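Local atomic coordinates of adenine phosphoribosyltransferase, putative (Trypanosoma brucei brucei, PDB entry 5VN4), a protein that probably catalyses the salvage of adenine, joining it to 5-phospho-alpha-D-ribose 1-diphosphate to form AMP and releasing pyrophosphate. Residues A[80-92]-A[98-111]. Numbering follows the deposited sequence.
Sequences PITHILGFDSRGF and IAVELNVPFVLIRK. With MG (magnesium ion), chain F; PPV (pyrophosphate), chain E; HSX (5-O-phosphono-alpha-D-ribofuranose), chain D; ADE (adenine), chain C.
D88 OD2, in the conformer given, is gripped by two nitrogens of R110, NE at 2.8 Å and NH2 at 3.0 Å, in a side-on salt bridge. Both lie on one face of the carboxylate, whose plane is turned 61° from the guanidinium, while OD2 itself lies at the guanidinium edge. F92 CE2 lies over one guanidinium face, toward its rim. Strands 83-87 and 106-109 run parallel: I84 N donates to P105 O, and at the far end D88 N meets I109 O at 2.8 Å, nearly straight. On one side of the sheet, I109 CD1 sits over the F87 ring in a CH-pi contact, and L85 CD1 packs on V107 CB. On the other, the F106 ring, with CG anti to the backbone N (chi1 180°), lies against the G86 backbone, CZ 3.5 Å from G86 CA. I84 CD1 reaches I98 CG2 (3.6 Å), packing strand 83-87 on the helix of its beta-alpha-beta unit. A cis peptide precedes S89, whose N donates to pyrophosphate O22 (2.9 Å). R90 NE holds pyrophosphate O12, and its NH1 bonds adenine N3. K111 NZ is placed 2.0 Å from the magnesium ion, an unusual, doubtful ligation beside three pyrophosphate oxygens. The loop after strand 83-87 thus brings S89 N and the R90 guanidinium to the pyrophosphate, probably offsetting its negative charge.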
loop_
_atom_site.group_PDB
_atom_site.type_symbol
_atom_site.label_atom_id
_atom_site.label_comp_id
_atom_site.label_asym_id
_atom_site.label_seq_id
_atom_site.Cartn_x
_atom_site.Cartn_y
_atom_site.Cartn_z
ATOM N N PRO A 80 2.481 19.208 -16.237
ATOM C CA PRO A 80 2.097 17.941 -15.602
ATOM C C PRO A 80 3.154 17.440 -14.631
ATOM O O PRO A 80 4.341 17.752 -14.736
ATOM C CB PRO A 80 1.959 16.973 -16.786
ATOM C CG PRO A 80 1.861 17.838 -18.000
ATOM C CD PRO A 80 2.640 19.079 -17.696
ATOM N N ILE A 81 2.696 16.643 -13.668
ATOM C CA ILE A 81 3.617 15.902 -12.816
ATOM C C ILE A 81 4.132 14.675 -13.566
ATOM O O ILE A 81 3.499 14.172 -14.497
ATOM C CB ILE A 81 2.973 15.517 -11.467
ATOM C CG1 ILE A 81 1.980 14.364 -11.638
ATOM C CG2 ILE A 81 2.277 16.718 -10.828
ATOM C CD1 ILE A 81 1.526 13.749 -10.329
ATOM N N THR A 82 5.306 14.190 -13.155
ATOM C CA THR A 82 5.932 13.037 -13.788
ATOM C C THR A 82 5.947 11.786 -12.918
ATOM O O THR A 82 6.059 10.682 -13.460
ATOM C CB THR A 82 7.376 13.355 -14.215
ATOM O OG1 THR A 82 8.167 13.662 -13.063
ATOM C CG2 THR A 82 7.420 14.524 -15.213
ATOM N N HIS A 83 5.841 11.926 -11.595
ATOM C CA HIS A 83 5.926 10.795 -10.683
ATOM C C HIS A 83 5.115 11.099 -9.434
ATOM O O HIS A 83 5.058 12.244 -8.983
ATOM C CB HIS A 83 7.362 10.557 -10.192
ATOM C CG HIS A 83 8.343 10.253 -11.275
ATOM N ND1 HIS A 83 8.822 11.216 -12.136
ATOM C CD2 HIS A 83 8.961 9.099 -11.613
ATOM C CE1 HIS A 83 9.676 10.660 -12.976
ATOM N NE2 HIS A 83 9.783 9.378 -12.677
ATOM N N ILE A 84 4.513 10.056 -8.865
ATOM C CA ILE A 84 3.969 10.098 -7.510
ATOM C C ILE A 84 4.818 9.181 -6.645
ATOM O O ILE A 84 5.051 8.019 -7.005
ATOM C CB ILE A 84 2.489 9.678 -7.476
ATOM C CG1 ILE A 84 1.646 10.683 -8.275
ATOM C CG2 ILE A 84 1.995 9.523 -6.028
ATOM C CD1 ILE A 84 0.218 10.292 -8.404
ATOM N N LEU A 85 5.307 9.712 -5.524
ATOM C CA LEU A 85 6.123 8.979 -4.561
ATOM C C LEU A 85 5.278 8.804 -3.310
ATOM O O LEU A 85 4.811 9.799 -2.748
ATOM C CB LEU A 85 7.371 9.790 -4.207
ATOM C CG LEU A 85 8.585 9.702 -5.139
ATOM C CD1 LEU A 85 8.224 10.038 -6.578
ATOM C CD2 LEU A 85 9.670 10.639 -4.625
ATOM N N GLY A 86 5.072 7.562 -2.878
ATOM C CA GLY A 86 4.228 7.279 -1.731
ATOM C C GLY A 86 4.943 6.479 -0.659
ATOM O O GLY A 86 5.789 5.632 -0.955
ATOM N N PHE A 87 4.571 6.737 0.598
ATOM C CA PHE A 87 5.252 6.143 1.744
ATOM C C PHE A 87 4.673 4.789 2.146
ATOM O O PHE A 87 3.457 4.631 2.289
ATOM C CB PHE A 87 5.168 7.061 2.957
ATOM C CG PHE A 87 5.932 8.334 2.818
ATOM C CD1 PHE A 87 7.274 8.401 3.181
ATOM C CD2 PHE A 87 5.311 9.473 2.340
ATOM C CE1 PHE A 87 7.971 9.589 3.077
ATOM C CE2 PHE A 87 6.014 10.665 2.222
ATOM C CZ PHE A 87 7.338 10.720 2.601
ATOM N N ASP A 88 5.568 3.831 2.342
ATOM C CA ASP A 88 5.270 2.586 3.038
ATOM C C ASP A 88 4.751 2.933 4.432
ATOM O O ASP A 88 5.365 3.748 5.126
ATOM C CB ASP A 88 6.630 1.893 3.161
ATOM C CG ASP A 88 6.547 0.406 3.354
ATOM O OD1 ASP A 88 5.434 -0.152 3.508
ATOM O OD2 ASP A 88 7.650 -0.200 3.345
ATOM N N SER A 89 3.618 2.348 4.867
ATOM C CA SER A 89 2.775 1.406 4.133
ATOM C C SER A 89 1.442 2.021 3.709
ATOM O O SER A 89 0.802 1.561 2.770
ATOM C CB SER A 89 2.469 0.203 5.037
ATOM O OG SER A 89 3.658 -0.336 5.599
ATOM N N ARG A 90 0.982 3.036 4.437
ATOM C CA ARG A 90 -0.360 3.546 4.188
ATOM C C ARG A 90 -0.433 4.451 2.964
ATOM O O ARG A 90 -1.471 4.490 2.297
ATOM C CB ARG A 90 -0.925 4.188 5.454
ATOM C CG ARG A 90 -1.210 3.134 6.535
ATOM C CD ARG A 90 -1.893 3.734 7.742
ATOM N NE ARG A 90 -0.977 3.937 8.851
ATOM C CZ ARG A 90 -1.110 4.903 9.755
ATOM N NH1 ARG A 90 -2.092 5.799 9.649
ATOM N NH2 ARG A 90 -0.258 4.972 10.764
ATOM N N GLY A 91 0.652 5.154 2.624
ATOM C CA GLY A 91 0.674 5.880 1.365
ATOM C C GLY A 91 0.530 4.968 0.158
ATOM O O GLY A 91 0.027 5.392 -0.893
ATOM N N PHE A 92 0.956 3.704 0.296
ATOM C CA PHE A 92 0.788 2.713 -0.764
ATOM C C PHE A 92 -0.675 2.499 -1.115
ATOM O O PHE A 92 -0.982 2.070 -2.230
ATOM C CB PHE A 92 1.349 1.362 -0.307
ATOM C CG PHE A 92 2.861 1.268 -0.295
ATOM C CD1 PHE A 92 3.681 2.361 -0.557
ATOM C CD2 PHE A 92 3.456 0.044 -0.029
ATOM C CE1 PHE A 92 5.066 2.222 -0.561
ATOM C CE2 PHE A 92 4.836 -0.101 -0.029
ATOM C CZ PHE A 92 5.646 0.992 -0.290
ATOM N N ILE A 98 -4.231 6.798 -8.108
ATOM C CA ILE A 98 -4.079 8.104 -8.743
ATOM C C ILE A 98 -3.101 8.019 -9.906
ATOM O O ILE A 98 -3.387 8.487 -11.016
ATOM C CB ILE A 98 -3.643 9.150 -7.698
ATOM C CG1 ILE A 98 -4.712 9.281 -6.610
ATOM C CG2 ILE A 98 -3.372 10.497 -8.363
ATOM C CD1 ILE A 98 -4.197 9.925 -5.329
ATOM N N ALA A 99 -1.949 7.383 -9.668
ATOM C CA ALA A 99 -0.901 7.302 -10.680
ATOM C C ALA A 99 -1.375 6.589 -11.942
ATOM O O ALA A 99 -0.994 6.971 -13.054
ATOM C CB ALA A 99 0.323 6.594 -10.105
ATOM N N VAL A 100 -2.194 5.540 -11.799
ATOM C CA VAL A 100 -2.627 4.812 -12.984
ATOM C C VAL A 100 -3.485 5.696 -13.883
ATOM O O VAL A 100 -3.358 5.645 -15.111
ATOM C CB VAL A 100 -3.292 3.470 -12.615
ATOM C CG1 VAL A 100 -4.641 3.683 -11.951
ATOM C CG2 VAL A 100 -3.414 2.582 -13.845
ATOM N N GLU A 101 -4.343 6.536 -13.300
ATOM C CA GLU A 101 -5.180 7.400 -14.128
ATOM C C GLU A 101 -4.385 8.537 -14.749
ATOM O O GLU A 101 -4.729 9.012 -15.836
ATOM C CB GLU A 101 -6.334 7.979 -13.313
ATOM C CG GLU A 101 -7.192 6.948 -12.617
ATOM C CD GLU A 101 -7.848 5.984 -13.574
ATOM O OE1 GLU A 101 -8.056 6.337 -14.757
ATOM O OE2 GLU A 101 -8.162 4.861 -13.132
ATOM N N LEU A 102 -3.345 9.010 -14.064
ATOM C CA LEU A 102 -2.471 10.028 -14.625
ATOM C C LEU A 102 -1.438 9.445 -15.574
ATOM O O LEU A 102 -0.743 10.211 -16.250
ATOM C CB LEU A 102 -1.758 10.773 -13.497
ATOM C CG LEU A 102 -2.641 11.600 -12.560
ATOM C CD1 LEU A 102 -1.799 12.142 -11.422
ATOM C CD2 LEU A 102 -3.312 12.738 -13.321
ATOM N N ASN A 103 -1.323 8.119 -15.629
ATOM C CA ASN A 103 -0.328 7.444 -16.459
ATOM C C ASN A 103 1.091 7.865 -16.085
ATOM O O ASN A 103 1.906 8.216 -16.944
ATOM C CB ASN A 103 -0.598 7.644 -17.951
ATOM C CG ASN A 103 0.230 6.718 -18.809
ATOM O OD1 ASN A 103 0.410 5.546 -18.478
ATOM N ND2 ASN A 103 0.762 7.244 -19.903
ATOM N N VAL A 104 1.382 7.831 -14.788
ATOM C CA VAL A 104 2.721 8.158 -14.303
ATOM C C VAL A 104 3.194 7.037 -13.389
ATOM O O VAL A 104 2.381 6.303 -12.799
ATOM C CB VAL A 104 2.759 9.523 -13.571
ATOM C CG1 VAL A 104 2.389 10.665 -14.521
ATOM C CG2 VAL A 104 1.862 9.501 -12.330
ATOM N N PRO A 105 4.513 6.887 -13.246
ATOM C CA PRO A 105 5.051 5.939 -12.265
ATOM C C PRO A 105 4.582 6.250 -10.853
ATOM O O PRO A 105 4.471 7.413 -10.449
ATOM C CB PRO A 105 6.564 6.142 -12.378
ATOM C CG PRO A 105 6.773 6.664 -13.759
ATOM C CD PRO A 105 5.577 7.520 -14.045
ATOM N N PHE A 106 4.328 5.187 -10.096
ATOM C CA PHE A 106 4.230 5.265 -8.647
ATOM C C PHE A 106 5.520 4.706 -8.062
ATOM O O PHE A 106 5.865 3.543 -8.301
ATOM C CB PHE A 106 3.023 4.511 -8.095
ATOM C CG PHE A 106 2.936 4.604 -6.608
ATOM C CD1 PHE A 106 2.628 5.810 -6.001
ATOM C CD2 PHE A 106 3.231 3.514 -5.814
ATOM C CE1 PHE A 106 2.575 5.916 -4.621
ATOM C CE2 PHE A 106 3.175 3.611 -4.440
ATOM C CZ PHE A 106 2.850 4.813 -3.842
ATOM N N VAL A 107 6.240 5.542 -7.321
ATOM C CA VAL A 107 7.562 5.226 -6.790
ATOM C C VAL A 107 7.435 4.967 -5.291
ATOM O O VAL A 107 6.796 5.746 -4.571
ATOM C CB VAL A 107 8.538 6.382 -7.066
ATOM C CG1 VAL A 107 9.881 6.148 -6.391
ATOM C CG2 VAL A 107 8.708 6.586 -8.566
ATOM N N LEU A 108 8.053 3.888 -4.819
ATOM C CA LEU A 108 7.940 3.477 -3.424
ATOM C C LEU A 108 8.983 4.171 -2.559
ATOM O O LEU A 108 10.179 4.129 -2.861
ATOM C CB LEU A 108 8.123 1.964 -3.295
ATOM C CG LEU A 108 7.343 1.073 -4.253
ATOM C CD1 LEU A 108 7.545 -0.380 -3.870
ATOM C CD2 LEU A 108 5.879 1.449 -4.250
ATOM N N ILE A 109 8.538 4.778 -1.467
ATOM C CA ILE A 109 9.436 5.207 -0.400
ATOM C C ILE A 109 9.270 4.203 0.729
ATOM O O ILE A 109 8.158 4.026 1.249
ATOM C CB ILE A 109 9.125 6.633 0.072
ATOM C CG1 ILE A 109 9.287 7.619 -1.082
ATOM C CG2 ILE A 109 10.020 7.006 1.260
ATOM C CD1 ILE A 109 9.000 9.041 -0.709
ATOM N N ARG A 110 10.350 3.510 1.089
ATOM C CA ARG A 110 10.222 2.347 1.951
ATOM C C ARG A 110 11.123 2.434 3.169
ATOM O O ARG A 110 12.188 3.060 3.145
ATOM C CB ARG A 110 10.491 1.040 1.201
ATOM C CG ARG A 110 9.512 0.795 0.059
ATOM C CD ARG A 110 9.285 -0.688 -0.182
ATOM N NE ARG A 110 8.554 -1.261 0.939
ATOM C CZ ARG A 110 8.185 -2.531 1.049
ATOM N NH1 ARG A 110 8.462 -3.412 0.098
ATOM N NH2 ARG A 110 7.531 -2.916 2.131
ATOM N N LYS A 111 10.684 1.769 4.234
ATOM C CA LYS A 111 11.502 1.629 5.420
ATOM C C LYS A 111 12.732 0.783 5.083
ATOM O O LYS A 111 12.882 0.278 3.962
ATOM C CB LYS A 111 10.634 1.132 6.583
ATOM C CG LYS A 111 9.476 2.109 6.902
ATOM C CD LYS A 111 8.360 1.508 7.772
ATOM C CE LYS A 111 7.008 1.504 7.038
ATOM N NZ LYS A 111 5.863 0.927 7.830
HETATM MG MG MG F . 4.676 1.284 9.344
HETATM O O11 PPV E . 3.922 4.238 11.517
HETATM P P1 PPV E . 4.074 2.975 10.691
HETATM O O21 PPV E . 4.119 1.709 11.515
HETATM O O31 PPV E . 5.158 3.098 9.643
HETATM O OPP PPV E . 2.689 2.931 9.859
HETATM P P2 PPV E . 2.235 2.107 8.544
HETATM O O12 PPV E . 0.799 1.903 8.954
HETATM O O22 PPV E . 2.482 3.076 7.401
HETATM O O32 PPV E . 3.013 0.818 8.440
HETATM C C1 HSX D . 2.144 7.184 10.119
HETATM O O4 HSX D . 2.951 8.317 10.484
HETATM C C2 HSX D . 1.339 7.688 8.936
HETATM O O2 HSX D . 0.873 6.615 8.108
HETATM C C3 HSX D . 2.317 8.610 8.239
HETATM O O3 HSX D . 3.273 7.861 7.465
HETATM C C4 HSX D . 3.053 9.248 9.407
HETATM C C5 HSX D . 2.469 10.602 9.811
HETATM O O5 HSX D . 3.079 11.074 11.016
HETATM P "P'" HSX D . 4.197 12.248 10.995
HETATM O O1X HSX D . 5.496 11.670 10.465
HETATM O O2X HSX D . 3.651 13.356 10.138
HETATM O O3X HSX D . 4.280 12.636 12.458
HETATM O O1 HSX D . 2.991 6.097 9.725
HETATM N N9 ADE C . 0.122 8.695 11.967
HETATM C C8 ADE C . 0.651 9.681 12.739
HETATM N N7 ADE C . -0.202 10.197 13.597
HETATM C C5 ADE C . -1.372 9.501 13.364
HETATM C C6 ADE C . -2.660 9.577 13.949
HETATM N N6 ADE C . -2.989 10.435 14.935
HETATM N N1 ADE C . -3.602 8.732 13.484
HETATM C C2 ADE C . -3.273 7.882 12.500
HETATM N N3 ADE C . -2.106 7.715 11.881
HETATM C C4 ADE C . -1.189 8.570 12.361
#